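Local coordinates for protein phosphatidylserine synthase (Haemophilus influenzae, PDB 3HSI) that belongs to the phospholipase D superfamily, built on paired alpha/beta halves that each carry a family sequence motif, at residues V301-D307 with L351-R357; V275-P279 with N380-P384; Y172-Q176 with E411-I415; K308-Y314 with L327-E332. One frame throughout, in Å; residues are numbered along the deposited sequence.

Contact 1: V301-D307 with L351-R357; sequences VEIIVGD and LVVRLWR
The carboxylate of Glu302 and the guanidinium of Arg354 meet obliquely, their planes 44° apart, in a salt bridge. Arg354 NE lies 3.0 Å from Glu302 OE2, but the hydrogen bond is bent and weak. Both groups also have partners beyond this pair, Arg416 at Glu302 OE1 and Thr419 OG1 at Arg354 NH1. With CG anti to the backbone N (chi1 178°) and an extended chain beyond it, Glu302 runs alongside Val352, its CG 4.0 Å from Val352 CG1. A second charged pair is looser: OD1 of Asp307 stays 4.2 Å from Arg357 NH1. The Trp356 indole turns away from 301-307, and meets the rings of Tyr172 and Tyr363.

Behind these side chains runs parallel beta pairing, a rung of which joins Val352 N to Val301 O at 2.8 Å. The two strands are neighbours in a sheet of the PLD-like domain, and the chain passes between them through helices 327-341 and 343-348, a beta-alpha-beta crossover. Those helices pack on the sheet face bearing Ile303, Leu351, Val353 and Leu355, where beta-branched Ile303 and Val353 suit the extended backbone, and Leu351 and Leu355 reach farther over the buried surface. CD1 of Leu351 lies 3.9 Å from Val301 CG1 and 4.1 Å from Ile303 CD1. Farther along the strands, CD2 of Leu355 reaches CG2 of Val305 at 3.7 Å.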
loop_
_atom_site.group_PDB
_atom_site.type_symbol
_atom_site.label_atom_id
_atom_site.label_comp_id
_atom_site.label_asym_id
_atom_site.label_seq_id
_atom_site.Cartn_x
_atom_site.Cartn_y
_atom_site.Cartn_z
ATOM N N VAL C 301 30.461 -0.359 -9.614
ATOM C CA VAL C 301 29.378 0.156 -8.799
ATOM C C VAL C 301 29.946 0.559 -7.453
ATOM O O VAL C 301 30.678 -0.208 -6.811
ATOM C CB VAL C 301 28.241 -0.911 -8.547
ATOM C CG1 VAL C 301 27.133 -0.312 -7.619
ATOM C CG2 VAL C 301 27.668 -1.437 -9.873
ATOM N N GLU C 302 29.597 1.768 -7.038
ATOM C CA GLU C 302 29.978 2.258 -5.742
ATOM C C GLU C 302 28.696 2.605 -4.965
ATOM O O GLU C 302 27.865 3.341 -5.439
ATOM C CB GLU C 302 30.882 3.495 -5.911
ATOM C CG GLU C 302 31.288 4.112 -4.592
ATOM C CD GLU C 302 32.122 5.378 -4.745
ATOM O OE1 GLU C 302 32.434 5.780 -5.903
ATOM O OE2 GLU C 302 32.490 5.967 -3.694
ATOM N N ILE C 303 28.548 2.083 -3.757
ATOM C CA ILE C 303 27.366 2.383 -2.964
ATOM C C ILE C 303 27.814 2.972 -1.651
ATOM O O ILE C 303 28.708 2.424 -0.987
ATOM C CB ILE C 303 26.511 1.112 -2.728
ATOM C CG1 ILE C 303 26.128 0.489 -4.086
ATOM C CG2 ILE C 303 25.278 1.471 -1.864
ATOM C CD1 ILE C 303 25.449 -0.925 -4.012
ATOM N N ILE C 304 27.242 4.118 -1.303
ATOM C CA ILE C 304 27.618 4.795 -0.082
ATOM C C ILE C 304 26.382 4.887 0.798
ATOM O O ILE C 304 25.400 5.486 0.411
ATOM C CB ILE C 304 28.170 6.240 -0.371
ATOM C CG1 ILE C 304 29.132 6.207 -1.567
ATOM C CG2 ILE C 304 28.823 6.825 0.893
ATOM C CD1 ILE C 304 29.882 7.604 -1.930
ATOM N N VAL C 305 26.440 4.284 1.979
ATOM C CA VAL C 305 25.354 4.343 2.958
ATOM C C VAL C 305 25.935 4.693 4.305
ATOM O O VAL C 305 27.151 4.658 4.489
ATOM C CB VAL C 305 24.615 2.970 3.087
ATOM C CG1 VAL C 305 23.809 2.716 1.850
ATOM C CG2 VAL C 305 25.618 1.838 3.305
ATOM N N GLY C 306 25.067 5.041 5.244
ATOM C CA GLY C 306 25.468 5.239 6.607
ATOM C C GLY C 306 25.715 3.916 7.307
ATOM O O GLY C 306 25.027 2.904 7.049
ATOM N N ASP C 307 26.734 3.929 8.163
ATOM C CA ASP C 307 26.853 2.970 9.264
ATOM C C ASP C 307 25.567 2.986 10.085
ATOM O O ASP C 307 24.956 4.039 10.233
ATOM C CB ASP C 307 28.014 3.398 10.176
ATOM C CG ASP C 307 28.535 2.263 11.058
ATOM O OD1 ASP C 307 29.707 1.848 10.858
ATOM O OD2 ASP C 307 27.814 1.812 11.972
ATOM N N LEU C 351 32.916 -3.820 -7.097
ATOM C CA LEU C 351 31.900 -3.198 -6.251
ATOM C C LEU C 351 32.594 -2.586 -5.061
ATOM O O LEU C 351 33.377 -3.246 -4.377
ATOM C CB LEU C 351 30.870 -4.231 -5.779
ATOM C CG LEU C 351 29.861 -3.886 -4.670
ATOM C CD1 LEU C 351 28.899 -2.761 -5.088
ATOM C CD2 LEU C 351 29.010 -5.112 -4.333
ATOM N N VAL C 352 32.318 -1.313 -4.839
ATOM C CA VAL C 352 32.850 -0.573 -3.715
ATOM C C VAL C 352 31.680 -0.233 -2.790
ATOM O O VAL C 352 30.684 0.352 -3.215
ATOM C CB VAL C 352 33.591 0.716 -4.177
ATOM C CG1 VAL C 352 33.936 1.630 -2.972
ATOM C CG2 VAL C 352 34.905 0.329 -4.909
ATOM N N VAL C 353 31.788 -0.632 -1.534
ATOM C CA VAL C 353 30.743 -0.341 -0.582
ATOM C C VAL C 353 31.406 0.531 0.446
ATOM O O VAL C 353 32.421 0.143 1.010
ATOM C CB VAL C 353 30.159 -1.633 0.049
ATOM C CG1 VAL C 353 29.233 -1.299 1.249
ATOM C CG2 VAL C 353 29.386 -2.419 -0.997
ATOM N N ARG C 354 30.858 1.714 0.669
ATOM C CA ARG C 354 31.439 2.618 1.639
ATOM C C ARG C 354 30.469 2.886 2.752
ATOM O O ARG C 354 29.283 3.095 2.497
ATOM C CB ARG C 354 31.756 3.956 0.992
ATOM C CG ARG C 354 33.083 4.002 0.364
ATOM C CD ARG C 354 33.084 5.226 -0.475
ATOM N NE ARG C 354 34.262 5.276 -1.313
ATOM C CZ ARG C 354 35.455 5.681 -0.910
ATOM N NH1 ARG C 354 35.676 6.067 0.350
ATOM N NH2 ARG C 354 36.434 5.699 -1.790
ATOM N N LEU C 355 30.970 2.877 3.978
ATOM C CA LEU C 355 30.141 3.172 5.129
ATOM C C LEU C 355 30.537 4.521 5.731
ATOM O O LEU C 355 31.715 4.730 6.086
ATOM C CB LEU C 355 30.284 2.090 6.187
ATOM C CG LEU C 355 29.722 0.688 5.886
ATOM C CD1 LEU C 355 29.997 -0.186 7.086
ATOM C CD2 LEU C 355 28.238 0.723 5.624
ATOM N N TRP C 356 29.544 5.402 5.865
ATOM C CA TRP C 356 29.762 6.737 6.412
ATOM C C TRP C 356 29.517 6.714 7.905
ATOM O O TRP C 356 28.539 6.112 8.375
ATOM C CB TRP C 356 28.824 7.761 5.739
ATOM C CG TRP C 356 29.078 9.225 6.081
ATOM C CD1 TRP C 356 29.823 10.128 5.345
ATOM C CD2 TRP C 356 28.537 9.968 7.202
ATOM N NE1 TRP C 356 29.780 11.376 5.953
ATOM C CE2 TRP C 356 29.024 11.304 7.095
ATOM C CE3 TRP C 356 27.748 9.617 8.317
ATOM C CZ2 TRP C 356 28.710 12.308 8.035
ATOM C CZ3 TRP C 356 27.434 10.592 9.256
ATOM C CH2 TRP C 356 27.914 11.953 9.098
ATOM N N ARG C 357 30.396 7.389 8.636
ATOM C CA ARG C 357 30.272 7.497 10.072
ATOM C C ARG C 357 31.087 8.699 10.580
ATOM O O ARG C 357 32.212 8.869 10.192
ATOM C CB ARG C 357 30.796 6.229 10.719
ATOM C CG ARG C 357 30.542 6.203 12.226
ATOM C CD ARG C 357 31.023 4.919 12.844
ATOM N NE ARG C 357 30.658 4.981 14.248
ATOM C CZ ARG C 357 30.676 3.979 15.117
ATOM N NH1 ARG C 357 31.060 2.758 14.756
ATOM N NH2 ARG C 357 30.295 4.228 16.375
#

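Contact 2: V275-P279 with N380-P384; sequences VICTP and NNLNP
Thr278 and Ile276, on the line of strand 273-277, meet Asn381 and Leu382 of the loop joining strands 374-378 and 391-398 in a small, wholly buried contact, part polar and part apolar, inside the PLD-like domain. The apolar half is a single branch-to-branch touch: CD1 of Leu382 comes to 3.7 Å from CG2 of Ile276, and the same methyl rests 3.8 Å from Cys277 O. Leucine suits the position because its branched end can fill the corner between the strand backbone and the isoleucine.

The polar half centres on the threonine hydroxyl. With OG1 anti to the backbone N (chi1 -179°), it is turned to Asn381 O at 3.0 Å, although Tyr280 O competes for the same proton. A water stands 2.8 Å from Thr278 OG1, and lies equally near Leu382 O.

The loop keeps its shape by an Asx turn, in which OD1 of Asn380 accepts from Leu382 N at 2.6 Å, in the plane of the amide carbonyl. Leu382 itself takes left-handed helical backbone angles (phi 55°, psi 47°), sharply redirecting the chain. Pro279 approaches the Asn381 amide crosswise, its CG 3.5 Å from OD1, while that oxygen accepts a hydrogen bond from NZ of Lys366. Lys366 fits the lysine of the His-x-Lys signature of this superfamily, so the chemistry implies that the Asn381 side-chain oxygen probably helps to position that lysine.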
loop_
_atom_site.group_PDB
_atom_site.type_symbol
_atom_site.label_atom_id
_atom_site.label_comp_id
_atom_site.label_asym_id
_atom_site.label_seq_id
_atom_site.Cartn_x
_atom_site.Cartn_y
_atom_site.Cartn_z
ATOM N N VAL C 275 27.527 5.329 -9.416
ATOM C CA VAL C 275 27.672 5.676 -8.007
ATOM C C VAL C 275 26.294 5.943 -7.443
ATOM O O VAL C 275 25.496 6.603 -8.072
ATOM C CB VAL C 275 28.573 6.944 -7.809
ATOM C CG1 VAL C 275 28.755 7.263 -6.317
ATOM C CG2 VAL C 275 29.955 6.721 -8.481
ATOM N N ILE C 276 26.027 5.465 -6.243
ATOM C CA ILE C 276 24.727 5.647 -5.615
ATOM C C ILE C 276 24.942 6.070 -4.178
ATOM O O ILE C 276 25.811 5.523 -3.481
ATOM C CB ILE C 276 23.966 4.304 -5.575
ATOM C CG1 ILE C 276 23.724 3.754 -6.982
ATOM C CG2 ILE C 276 22.649 4.446 -4.796
ATOM C CD1 ILE C 276 23.281 2.238 -6.963
ATOM N N CYS C 277 24.195 7.080 -3.749
ATOM C CA CYS C 277 24.068 7.423 -2.330
ATOM C C CYS C 277 22.651 7.114 -1.924
ATOM O O CYS C 277 21.708 7.472 -2.631
ATOM C CB CYS C 277 24.334 8.903 -2.112
ATOM S SG CYS C 277 26.089 9.257 -1.923
ATOM N N THR C 278 22.492 6.450 -0.791
ATOM C CA THR C 278 21.175 6.220 -0.239
ATOM C C THR C 278 21.365 6.236 1.278
ATOM O O THR C 278 22.419 5.766 1.779
ATOM C CB THR C 278 20.568 4.841 -0.765
ATOM O OG1 THR C 278 19.260 4.651 -0.228
ATOM C CG2 THR C 278 21.390 3.666 -0.347
ATOM N N PRO C 279 20.367 6.765 2.028
ATOM C CA PRO C 279 20.454 6.754 3.499
ATOM C C PRO C 279 20.498 5.347 4.096
ATOM O O PRO C 279 21.411 5.037 4.878
ATOM C CB PRO C 279 19.176 7.459 3.932
ATOM C CG PRO C 279 18.670 8.139 2.682
ATOM C CD PRO C 279 19.091 7.323 1.555
ATOM N N ASN C 380 14.677 11.352 -3.729
ATOM C CA ASN C 380 14.248 9.932 -3.753
ATOM C C ASN C 380 15.220 9.037 -2.938
ATOM O O ASN C 380 16.414 8.983 -3.207
ATOM C CB ASN C 380 14.082 9.481 -5.217
ATOM C CG ASN C 380 13.457 8.101 -5.358
ATOM O OD1 ASN C 380 13.821 7.149 -4.667
ATOM N ND2 ASN C 380 12.524 7.989 -6.277
ATOM N N ASN C 381 14.689 8.358 -1.921
ATOM C CA ASN C 381 15.480 7.481 -1.046
ATOM C C ASN C 381 15.818 6.161 -1.715
ATOM O O ASN C 381 16.473 5.308 -1.104
ATOM C CB ASN C 381 14.721 7.175 0.259
ATOM C CG ASN C 381 14.636 8.362 1.189
ATOM O OD1 ASN C 381 15.584 9.120 1.326
ATOM N ND2 ASN C 381 13.502 8.520 1.849
ATOM N N LEU C 382 15.395 5.958 -2.958
ATOM C CA LEU C 382 15.725 4.694 -3.626
ATOM C C LEU C 382 15.268 3.482 -2.810
ATOM O O LEU C 382 16.021 2.504 -2.607
ATOM C CB LEU C 382 17.227 4.624 -3.920
ATOM C CG LEU C 382 17.681 5.736 -4.883
ATOM C CD1 LEU C 382 19.221 5.839 -4.963
ATOM C CD2 LEU C 382 17.069 5.479 -6.257
ATOM N N ASN C 383 14.022 3.551 -2.340
ATOM C CA ASN C 383 13.405 2.452 -1.579
ATOM C C ASN C 383 12.012 2.100 -2.123
ATOM O O ASN C 383 11.454 2.872 -2.886
ATOM C CB ASN C 383 13.377 2.805 -0.079
ATOM C CG ASN C 383 12.537 4.037 0.247
ATOM O OD1 ASN C 383 11.956 4.712 -0.621
ATOM N ND2 ASN C 383 12.470 4.338 1.520
ATOM N N PRO C 384 11.433 0.943 -1.733
ATOM C CA PRO C 384 10.084 0.638 -2.230
ATOM C C PRO C 384 8.977 1.687 -1.957
ATOM O O PRO C 384 8.077 1.795 -2.786
ATOM C CB PRO C 384 9.739 -0.675 -1.527
ATOM C CG PRO C 384 11.154 -1.306 -1.316
ATOM C CD PRO C 384 11.957 -0.143 -0.887
HETATM O O HOH W 1 17.922 2.275 -0.613
#

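Contact 3: Y172-Q176 with E411-I415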
loop_
_atom_site.group_PDB
_atom_site.type_symbol
_atom_site.label_atom_id
_atom_site.label_comp_id
_atom_site.label_asym_id
_atom_site.label_seq_id
_atom_site.Cartn_x
_atom_site.Cartn_y
_atom_site.Cartn_z
ATOM N N TYR C 172 23.581 14.776 7.567
ATOM C CA TYR C 172 24.295 15.083 6.313
ATOM C C TYR C 172 23.384 14.907 5.114
ATOM O O TYR C 172 22.697 13.880 4.979
ATOM C CB TYR C 172 25.522 14.178 6.190
ATOM C CG TYR C 172 26.637 14.600 5.236
ATOM C CD1 TYR C 172 26.919 15.951 4.977
ATOM C CD2 TYR C 172 27.455 13.626 4.636
ATOM C CE1 TYR C 172 27.973 16.326 4.123
ATOM C CE2 TYR C 172 28.503 13.976 3.790
ATOM C CZ TYR C 172 28.761 15.330 3.541
ATOM O OH TYR C 172 29.804 15.662 2.720
ATOM N N ASP C 173 23.325 15.930 4.268
ATOM C CA ASP C 173 22.602 15.806 3.017
ATOM C C ASP C 173 23.467 16.418 1.900
ATOM O O ASP C 173 24.659 16.782 2.127
ATOM C CB ASP C 173 21.206 16.489 3.139
ATOM C CG ASP C 173 20.112 15.779 2.323
ATOM O OD1 ASP C 173 20.220 15.771 1.090
ATOM O OD2 ASP C 173 19.141 15.235 2.895
ATOM N N ARG C 174 22.885 16.527 0.701
ATOM C CA ARG C 174 23.529 17.233 -0.398
ATOM C C ARG C 174 22.763 18.485 -0.728
ATOM O O ARG C 174 21.572 18.540 -0.507
ATOM C CB ARG C 174 23.578 16.359 -1.637
ATOM C CG ARG C 174 24.606 15.287 -1.566
ATOM C CD ARG C 174 24.462 14.385 -2.761
ATOM N NE ARG C 174 24.948 15.004 -3.990
ATOM C CZ ARG C 174 24.507 14.693 -5.207
ATOM N NH1 ARG C 174 23.549 13.790 -5.369
ATOM N NH2 ARG C 174 25.048 15.262 -6.270
ATOM N N TYR C 175 23.451 19.508 -1.243
ATOM C CA TYR C 175 22.812 20.808 -1.446
ATOM C C TYR C 175 23.323 21.408 -2.732
ATOM O O TYR C 175 24.537 21.562 -2.907
ATOM C CB TYR C 175 23.126 21.771 -0.265
ATOM C CG TYR C 175 23.274 21.044 1.057
ATOM C CD1 TYR C 175 22.178 20.818 1.883
ATOM C CD2 TYR C 175 24.503 20.522 1.444
ATOM C CE1 TYR C 175 22.315 20.147 3.088
ATOM C CE2 TYR C 175 24.649 19.825 2.642
ATOM C CZ TYR C 175 23.559 19.631 3.450
ATOM O OH TYR C 175 23.728 18.917 4.614
ATOM N N GLN C 176 22.405 21.746 -3.634
ATOM C CA GLN C 176 22.794 22.382 -4.879
ATOM C C GLN C 176 22.066 23.693 -5.077
ATOM O O GLN C 176 20.838 23.768 -4.977
ATOM C CB GLN C 176 22.563 21.475 -6.072
ATOM C CG GLN C 176 23.448 20.279 -6.064
ATOM C CD GLN C 176 22.890 19.183 -5.192
ATOM O OE1 GLN C 176 21.676 19.104 -4.990
ATOM N NE2 GLN C 176 23.764 18.337 -4.660
ATOM N N GLU C 411 32.586 17.446 -4.717
ATOM C CA GLU C 411 31.482 17.067 -3.840
ATOM C C GLU C 411 31.625 15.593 -3.459
ATOM O O GLU C 411 31.444 15.234 -2.293
ATOM C CB GLU C 411 30.076 17.343 -4.470
ATOM C CG GLU C 411 28.911 17.064 -3.474
ATOM C CD GLU C 411 27.514 16.819 -4.123
ATOM O OE1 GLU C 411 27.417 16.169 -5.178
ATOM O OE2 GLU C 411 26.492 17.273 -3.565
ATOM N N GLN C 412 31.988 14.740 -4.410
ATOM C CA GLN C 412 32.050 13.299 -4.080
ATOM C C GLN C 412 33.201 12.998 -3.088
ATOM O O GLN C 412 33.064 12.133 -2.237
ATOM C CB GLN C 412 32.206 12.453 -5.340
ATOM C CG GLN C 412 30.902 12.141 -6.092
ATOM C CD GLN C 412 31.186 11.435 -7.441
ATOM O OE1 GLN C 412 32.320 11.340 -7.851
ATOM N NE2 GLN C 412 30.156 10.982 -8.124
ATOM N N ASN C 413 34.327 13.715 -3.218
ATOM C CA ASN C 413 35.454 13.545 -2.304
ATOM C C ASN C 413 35.157 14.062 -0.904
ATOM O O ASN C 413 35.641 13.498 0.065
ATOM C CB ASN C 413 36.738 14.192 -2.846
ATOM C CG ASN C 413 37.416 13.327 -3.911
ATOM O OD1 ASN C 413 37.223 12.105 -3.938
ATOM N ND2 ASN C 413 38.169 13.955 -4.810
ATOM N N GLN C 414 34.387 15.153 -0.808
ATOM C CA GLN C 414 33.896 15.614 0.482
ATOM C C GLN C 414 33.010 14.535 1.106
ATOM O O GLN C 414 33.175 14.180 2.283
ATOM C CB GLN C 414 33.130 16.921 0.368
ATOM C CG GLN C 414 32.763 17.504 1.731
ATOM C CD GLN C 414 33.971 17.576 2.691
ATOM O OE1 GLN C 414 34.917 18.324 2.472
ATOM N NE2 GLN C 414 33.928 16.786 3.754
ATOM N N ILE C 415 32.089 14.017 0.310
ATOM C CA ILE C 415 31.202 12.960 0.775
ATOM C C ILE C 415 31.973 11.766 1.345
ATOM O O ILE C 415 31.650 11.296 2.442
ATOM C CB ILE C 415 30.203 12.523 -0.308
ATOM C CG1 ILE C 415 29.150 13.603 -0.494
ATOM C CG2 ILE C 415 29.477 11.214 0.096
ATOM C CD1 ILE C 415 28.413 13.515 -1.821
HETATM O O HOH W 2 32.111 15.349 4.692
HETATM O O HOH W 3 26.401 18.997 -1.357
#
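Arg174 and Glu411 form the charged centre of a buried contact between strand 171-179, in one of the protein's two large sheets, and helix 405-415, which belongs to the PLD-like domain; it thus helps join the two halves of a phospholipase D fold. Arg174 grips the carboxylate side-on with two nitrogens. Arg174 NE bonds Glu411 OE2 at 2.8 Å in a nearly straight hydrogen bond, meeting that oxygen from above the carboxylate plane, while Arg174 NH2 bonds the syn lone pair of Glu411 OE1, also at 2.8 Å. The two planes stand 58° apart, and a bend at chi3 (74°) swings NE round to face the carboxylate. Buried charge of this kind suits an Arg-Glu pair, since each compensates the other.

Weaker and water-mediated polar contacts add to the hold on Glu411 OE2. NE2 of Gln176 gives it a weak bond at 3.1 Å, and a water donates to OE2 while accepting from the backbone N of Tyr175.

Apolar packing lies alongside. CD1 of Ile415 is 4.2 Å from Arg174 CD, and Leu365 packs on both side chains. Ile415 CA lies at the edge of the Tyr172 ring, near its plane, where a phenol can pack and still keep its hydroxyl hydrated: Tyr172 OH lies 3.6 Å from Ile415 CA, and the water 3.1 Å from that OH donates to Gln414 O at 2.9 Å.

Contact 4: K308-Y314 with L327-E332; sequences KVANDFY and LPYLYE
NZ of Lys308 is held by two acidic residues: it bonds OE1 of Glu332 at 2.8 Å, more weakly OE2 of Glu332 at 3.1 Å, and forms a further salt bridge with Glu429. The ammonium meets OE1 on the syn side, somewhat out of the carboxylate plane. CD of Lys308 lies over one face of the Tyr329 ring, 3.8 Å from the centroid, in a CH-pi contact; bends at chi3 and chi4 (-59° and -65°) then turn NZ back to the carboxylate. A long flexible chain serves both ends here, apolar methylenes on the aromatic face and charge on the glutamate. Glu332 OE2 also bonds the hydroxyl of Tyr434, whose ring meets that of Tyr329 edge-to-face.

The loop 308-314 follows strand 300-306 and leads on toward helix 327-341, so the contact folds the strand-to-helix connection of a beta-alpha unit back on the first turns of its own helix. Pro328 occupies the first turn, where a residue without an N-H costs no helix bond, and the loop wraps its ring: CB lies 3.6 Å from Lys308 O and CG 3.6 Å from Tyr314 N.

Asn311 shapes the loop through an Asx turn, its OD1 taking Phe313 N at 2.8 Å on a lone pair in the carbonyl plane, within a type I turn from Asn311 to Tyr314. That turn presents the Phe313 ring to Leu327, whose CD1 sits over the centre of one face, 4.1 Å from the centroid, while the Asn311 OD1 lies at the ring edge.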
loop_
_atom_site.group_PDB
_atom_site.type_symbol
_atom_site.label_atom_id
_atom_site.label_comp_id
_atom_site.label_asym_id
_atom_site.label_seq_id
_atom_site.Cartn_x
_atom_site.Cartn_y
_atom_site.Cartn_z
ATOM N N LYS C 308 25.180 1.817 10.609
ATOM C CA LYS C 308 24.162 1.652 11.668
ATOM C C LYS C 308 24.008 2.867 12.580
ATOM O O LYS C 308 22.913 3.342 12.838
ATOM C CB LYS C 308 24.618 0.531 12.619
ATOM C CG LYS C 308 24.261 -0.838 12.240
ATOM C CD LYS C 308 24.184 -1.758 13.487
ATOM C CE LYS C 308 25.458 -1.900 14.334
ATOM N NZ LYS C 308 26.635 -2.569 13.681
ATOM N N VAL C 309 25.134 3.330 13.097
ATOM C CA VAL C 309 25.170 4.385 14.080
ATOM C C VAL C 309 24.858 5.754 13.462
ATOM O O VAL C 309 24.515 6.682 14.183
ATOM C CB VAL C 309 26.545 4.396 14.760
ATOM C CG1 VAL C 309 26.720 5.624 15.648
ATOM C CG2 VAL C 309 26.733 3.092 15.571
ATOM N N ALA C 310 24.957 5.877 12.136
ATOM C CA ALA C 310 24.578 7.126 11.443
ATOM C C ALA C 310 23.097 7.180 10.968
ATOM O O ALA C 310 22.678 8.094 10.271
ATOM C CB ALA C 310 25.523 7.365 10.294
ATOM N N ASN C 311 22.320 6.168 11.325
ATOM C CA ASN C 311 20.878 6.128 11.078
ATOM C C ASN C 311 20.189 6.838 12.238
ATOM O O ASN C 311 20.578 6.655 13.383
ATOM C CB ASN C 311 20.454 4.666 11.030
ATOM C CG ASN C 311 18.996 4.484 10.643
ATOM O OD1 ASN C 311 18.071 4.751 11.433
ATOM N ND2 ASN C 311 18.781 4.012 9.436
ATOM N N ASP C 312 19.162 7.644 11.990
ATOM C CA ASP C 312 18.524 8.348 13.128
ATOM C C ASP C 312 17.588 7.510 14.056
ATOM O O ASP C 312 17.089 8.022 15.078
ATOM C CB ASP C 312 17.857 9.649 12.693
ATOM C CG ASP C 312 16.796 9.435 11.642
ATOM O OD1 ASP C 312 17.120 8.877 10.563
ATOM O OD2 ASP C 312 15.633 9.839 11.892
ATOM N N PHE C 313 17.338 6.249 13.698
ATOM C CA PHE C 313 16.599 5.333 14.586
ATOM C C PHE C 313 17.520 4.559 15.494
ATOM O O PHE C 313 17.051 3.838 16.373
ATOM C CB PHE C 313 15.764 4.342 13.786
ATOM C CG PHE C 313 14.623 4.973 13.064
ATOM C CD1 PHE C 313 13.441 5.260 13.731
ATOM C CD2 PHE C 313 14.720 5.274 11.712
ATOM C CE1 PHE C 313 12.370 5.835 13.067
ATOM C CE2 PHE C 313 13.648 5.860 11.035
ATOM C CZ PHE C 313 12.474 6.140 11.722
ATOM N N TYR C 314 18.829 4.679 15.259
ATOM C CA TYR C 314 19.819 4.018 16.098
ATOM C C TYR C 314 19.664 4.475 17.553
ATOM O O TYR C 314 19.487 5.655 17.805
ATOM C CB TYR C 314 21.255 4.247 15.575
ATOM C CG TYR C 314 22.301 3.527 16.404
ATOM C CD1 TYR C 314 23.079 4.219 17.342
ATOM C CD2 TYR C 314 22.481 2.147 16.299
ATOM C CE1 TYR C 314 24.042 3.555 18.134
ATOM C CE2 TYR C 314 23.454 1.477 17.088
ATOM C CZ TYR C 314 24.220 2.204 17.999
ATOM O OH TYR C 314 25.172 1.565 18.788
ATOM N N LEU C 327 15.613 -1.008 13.327
ATOM C CA LEU C 327 15.658 -0.718 11.903
ATOM C C LEU C 327 17.059 -0.617 11.324
ATOM O O LEU C 327 17.328 -1.266 10.309
ATOM C CB LEU C 327 14.819 0.513 11.499
ATOM C CG LEU C 327 13.293 0.450 11.652
ATOM C CD1 LEU C 327 12.650 1.750 11.187
ATOM C CD2 LEU C 327 12.678 -0.726 10.911
ATOM N N PRO C 328 17.961 0.181 11.942
ATOM C CA PRO C 328 19.349 0.227 11.367
ATOM C C PRO C 328 20.053 -1.158 11.261
ATOM O O PRO C 328 20.921 -1.379 10.398
ATOM C CB PRO C 328 20.125 1.155 12.320
ATOM C CG PRO C 328 19.131 1.699 13.317
ATOM C CD PRO C 328 17.831 0.947 13.201
ATOM N N TYR C 329 19.661 -2.084 12.123
ATOM C CA TYR C 329 20.220 -3.432 12.122
ATOM C C TYR C 329 19.635 -4.297 11.040
ATOM O O TYR C 329 20.344 -5.148 10.459
ATOM C CB TYR C 329 19.959 -4.103 13.460
ATOM C CG TYR C 329 20.724 -3.511 14.623
ATOM C CD1 TYR C 329 21.936 -4.055 15.019
ATOM C CD2 TYR C 329 20.228 -2.413 15.334
ATOM C CE1 TYR C 329 22.646 -3.547 16.122
ATOM C CE2 TYR C 329 20.936 -1.881 16.423
ATOM C CZ TYR C 329 22.135 -2.473 16.808
ATOM O OH TYR C 329 22.849 -1.963 17.855
ATOM N N LEU C 330 18.328 -4.136 10.821
ATOM C CA LEU C 330 17.689 -4.729 9.663
ATOM C C LEU C 330 18.399 -4.321 8.347
ATOM O O LEU C 330 18.725 -5.184 7.521
ATOM C CB LEU C 330 16.192 -4.391 9.625
ATOM C CG LEU C 330 15.392 -4.965 8.437
ATOM C CD1 LEU C 330 15.491 -6.501 8.327
ATOM C CD2 LEU C 330 13.927 -4.544 8.499
ATOM N N TYR C 331 18.663 -3.021 8.180
ATOM C CA TYR C 331 19.347 -2.530 6.968
ATOM C C TYR C 331 20.755 -3.035 6.868
ATOM O O TYR C 331 21.175 -3.404 5.794
ATOM C CB TYR C 331 19.338 -0.994 6.842
ATOM C CG TYR C 331 17.928 -0.455 6.785
ATOM C CD1 TYR C 331 16.974 -1.078 6.004
ATOM C CD2 TYR C 331 17.541 0.653 7.546
ATOM C CE1 TYR C 331 15.667 -0.611 5.958
ATOM C CE2 TYR C 331 16.224 1.124 7.510
ATOM C CZ TYR C 331 15.303 0.488 6.703
ATOM O OH TYR C 331 13.998 0.926 6.635
ATOM N N GLU C 332 21.479 -3.045 7.980
ATOM C CA GLU C 332 22.851 -3.516 7.949
ATOM C C GLU C 332 22.866 -4.985 7.544
ATOM O O GLU C 332 23.669 -5.388 6.709
ATOM C CB GLU C 332 23.524 -3.346 9.297
ATOM C CG GLU C 332 25.052 -3.415 9.232
ATOM C CD GLU C 332 25.720 -3.445 10.626
ATOM O OE1 GLU C 332 26.625 -2.617 10.859
ATOM O OE2 GLU C 332 25.343 -4.281 11.490
HETATM O O HOH W 4 26.433 -0.596 9.521
#

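How the contacts relate
Contacts 1 and 2 share a sheet through the neighbouring strands 300-306 and 273-277, their centres about 11 Å apart: Glu302 O and Ile276 N, 2.9 Å apart, probably form a hydrogen bond between the two strands. Trp356 of contact 1 touches contacts 3 and 4, its NE1 3.5 Å from Tyr172 CD2 of contact 3 and its CE3 3.7 Å from Ala310 CB of contact 4. Contacts 3 and 4 do not touch, with centres about 21 Å apart. His364 and Lys366, which fit the superfamily's His-x-Lys signature, lie close to contacts 2 and 3: Asn381 holds Lys366 and Asp173 holds His364, so these two contacts probably border the active site.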